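Local coordinates for protein succinylglutamate desuccinylase (Chromobacterium violaceum, PDB 1YW4) that probably hydrolyses N-succinyl-L-glutamate to succinate and L-glutamate, the last step of arginine degradation by the AST pathway, using one zinc ion per subunit, at residues A178-C183 / F211-G216. Numbering follows the deposited sequence.
Sequences AWLQRC and FTLELG
One face of the Phe211 ring is covered by a methyl of Leu180: CD1 sits 4.2 Å from the ring centroid, 21° off the ring normal, a CH-pi contact shifted from the centre toward the CD2–CE2 side. From CD1 of Leu180 to CD2 of Phe211 is 4.0 Å. Tyr163 also meets this ring, edge-to-face. The other branch of Leu180 goes to the next residue on the strand's helix-facing side, with its CD2 3.8 Å from CD2 of Leu213, methyl against methyl. Leu180 thus works as a fork: with CG anti to the carbonyl carbon (chi1 -67°), the side chain runs out from the helix and its two methyls divide between Phe211 and Leu213. Only carbon atoms meet here, between three buried side chains, and no hydrogen bond crosses. Glu214, probably an active-site residue, and Thr212 alternate with Phe211 and Leu213 and turn away from the helix, Glu214 lying against His149 of the zinc site. This is helix-on-sheet packing in an M14 (zinc carboxypeptidase-like) catalytic domain: strand 209-215 runs parallel to 143-151 and antiparallel to 160-163, helix 174-181 covers its Phe211 and Leu213 side, and helix 230-241 touches both segments, through Trp179 and Leu215.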
loop_
_atom_site.group_PDB
_atom_site.type_symbol
_atom_site.label_atom_id
_atom_site.label_comp_id
_atom_site.label_asym_id
_atom_site.label_seq_id
_atom_site.Cartn_x
_atom_site.Cartn_y
_atom_site.Cartn_z
ATOM N N ALA A 178 3.337 19.340 -1.618
ATOM C CA ALA A 178 2.802 20.320 -2.552
ATOM C C ALA A 178 3.935 21.189 -3.083
ATOM O O ALA A 178 4.077 21.370 -4.293
ATOM C CB ALA A 178 1.757 21.179 -1.859
ATOM N N TRP A 179 4.746 21.715 -2.169
ATOM C CA TRP A 179 5.876 22.568 -2.538
ATOM C C TRP A 179 6.812 21.822 -3.481
ATOM O O TRP A 179 7.339 22.391 -4.438
ATOM C CB TRP A 179 6.661 22.974 -1.296
ATOM C CG TRP A 179 7.732 23.977 -1.566
ATOM C CD1 TRP A 179 7.580 25.325 -1.665
ATOM C CD2 TRP A 179 9.131 23.716 -1.732
ATOM N NE1 TRP A 179 8.798 25.929 -1.873
ATOM C CE2 TRP A 179 9.768 24.962 -1.919
ATOM C CE3 TRP A 179 9.910 22.550 -1.740
ATOM C CZ2 TRP A 179 11.153 25.078 -2.108
ATOM C CZ3 TRP A 179 11.287 22.666 -1.929
ATOM C CH2 TRP A 179 11.892 23.923 -2.109
ATOM N N LEU A 180 7.034 20.548 -3.184
ATOM C CA LEU A 180 7.896 19.717 -4.007
ATOM C C LEU A 180 7.274 19.553 -5.390
ATOM O O LEU A 180 7.955 19.697 -6.411
ATOM C CB LEU A 180 8.092 18.344 -3.355
ATOM C CG LEU A 180 8.880 18.346 -2.043
ATOM C CD1 LEU A 180 8.858 16.955 -1.421
ATOM C CD2 LEU A 180 10.312 18.795 -2.314
ATOM N N GLN A 181 5.976 19.265 -5.415
ATOM C CA GLN A 181 5.254 19.080 -6.671
ATOM C C GLN A 181 5.418 20.316 -7.548
ATOM O O GLN A 181 5.910 20.227 -8.672
ATOM C CB GLN A 181 3.766 18.837 -6.405
ATOM C CG GLN A 181 2.985 18.417 -7.638
ATOM C CD GLN A 181 1.498 18.329 -7.377
ATOM O OE1 GLN A 181 0.773 17.635 -8.090
ATOM N NE2 GLN A 181 1.031 19.042 -6.358
ATOM N N ARG A 182 4.995 21.466 -7.036
ATOM C CA ARG A 182 5.124 22.706 -7.787
ATOM C C ARG A 182 6.558 23.208 -7.658
ATOM O O ARG A 182 6.803 24.346 -7.264
ATOM C CB ARG A 182 4.136 23.760 -7.271
ATOM C CG ARG A 182 2.734 23.646 -7.868
ATOM C CD ARG A 182 1.974 22.436 -7.337
ATOM N NE ARG A 182 0.876 22.025 -8.215
ATOM C CZ ARG A 182 -0.165 22.787 -8.548
ATOM N NH1 ARG A 182 -0.273 24.025 -8.082
ATOM N NH2 ARG A 182 -1.107 22.305 -9.352
ATOM N N CYS A 183 7.500 22.333 -7.986
ATOM C CA CYS A 183 8.918 22.649 -7.921
ATOM C C CYS A 183 9.643 21.864 -9.005
ATOM O O CYS A 183 10.746 22.222 -9.425
ATOM C CB CYS A 183 9.467 22.263 -6.550
ATOM S SG CYS A 183 11.254 22.229 -6.435
ATOM N N PHE A 211 14.134 16.070 3.240
ATOM C CA PHE A 211 13.968 15.260 2.046
ATOM C C PHE A 211 15.283 15.132 1.276
ATOM O O PHE A 211 16.142 16.006 1.344
ATOM C CB PHE A 211 12.920 15.885 1.108
ATOM C CG PHE A 211 11.655 16.326 1.801
ATOM C CD1 PHE A 211 11.580 17.569 2.416
ATOM C CD2 PHE A 211 10.546 15.489 1.854
ATOM C CE1 PHE A 211 10.422 17.977 3.079
ATOM C CE2 PHE A 211 9.378 15.888 2.518
ATOM C CZ PHE A 211 9.323 17.136 3.129
ATOM N N THR A 212 15.440 14.024 0.563
ATOM C CA THR A 212 16.605 13.825 -0.288
ATOM C C THR A 212 16.002 14.156 -1.657
ATOM O O THR A 212 14.961 13.594 -2.024
ATOM C CB THR A 212 17.086 12.348 -0.303
ATOM O OG1 THR A 212 17.546 11.966 0.999
ATOM C CG2 THR A 212 18.215 12.170 -1.306
ATOM N N LEU A 213 16.614 15.084 -2.390
ATOM C CA LEU A 213 16.110 15.469 -3.710
ATOM C C LEU A 213 17.043 15.045 -4.840
ATOM O O LEU A 213 18.181 15.480 -4.899
ATOM C CB LEU A 213 15.900 16.988 -3.804
ATOM C CG LEU A 213 14.983 17.657 -2.769
ATOM C CD1 LEU A 213 14.793 19.137 -3.105
ATOM C CD2 LEU A 213 13.661 16.943 -2.733
ATOM N N GLU A 214 16.554 14.176 -5.719
ATOM C CA GLU A 214 17.316 13.723 -6.884
ATOM C C GLU A 214 16.818 14.656 -7.976
ATOM O O GLU A 214 15.734 14.455 -8.520
ATOM C CB GLU A 214 16.969 12.271 -7.217
ATOM C CG GLU A 214 17.552 11.239 -6.261
ATOM C CD GLU A 214 19.070 11.146 -6.356
ATOM O OE1 GLU A 214 19.610 11.366 -7.456
ATOM O OE2 GLU A 214 19.716 10.836 -5.338
ATOM N N LEU A 215 17.611 15.680 -8.282
ATOM C CA LEU A 215 17.246 16.704 -9.255
ATOM C C LEU A 215 17.624 16.455 -10.711
ATOM O O LEU A 215 17.239 17.232 -11.577
ATOM C CB LEU A 215 17.832 18.039 -8.788
ATOM C CG LEU A 215 17.388 18.421 -7.375
ATOM C CD1 LEU A 215 18.224 19.583 -6.831
ATOM C CD2 LEU A 215 15.914 18.773 -7.421
ATOM N N GLY A 216 18.368 15.387 -10.990
ATOM C CA GLY A 216 18.745 15.123 -12.367
ATOM C C GLY A 216 20.025 14.335 -12.617
ATOM O O GLY A 216 20.451 13.506 -11.804
#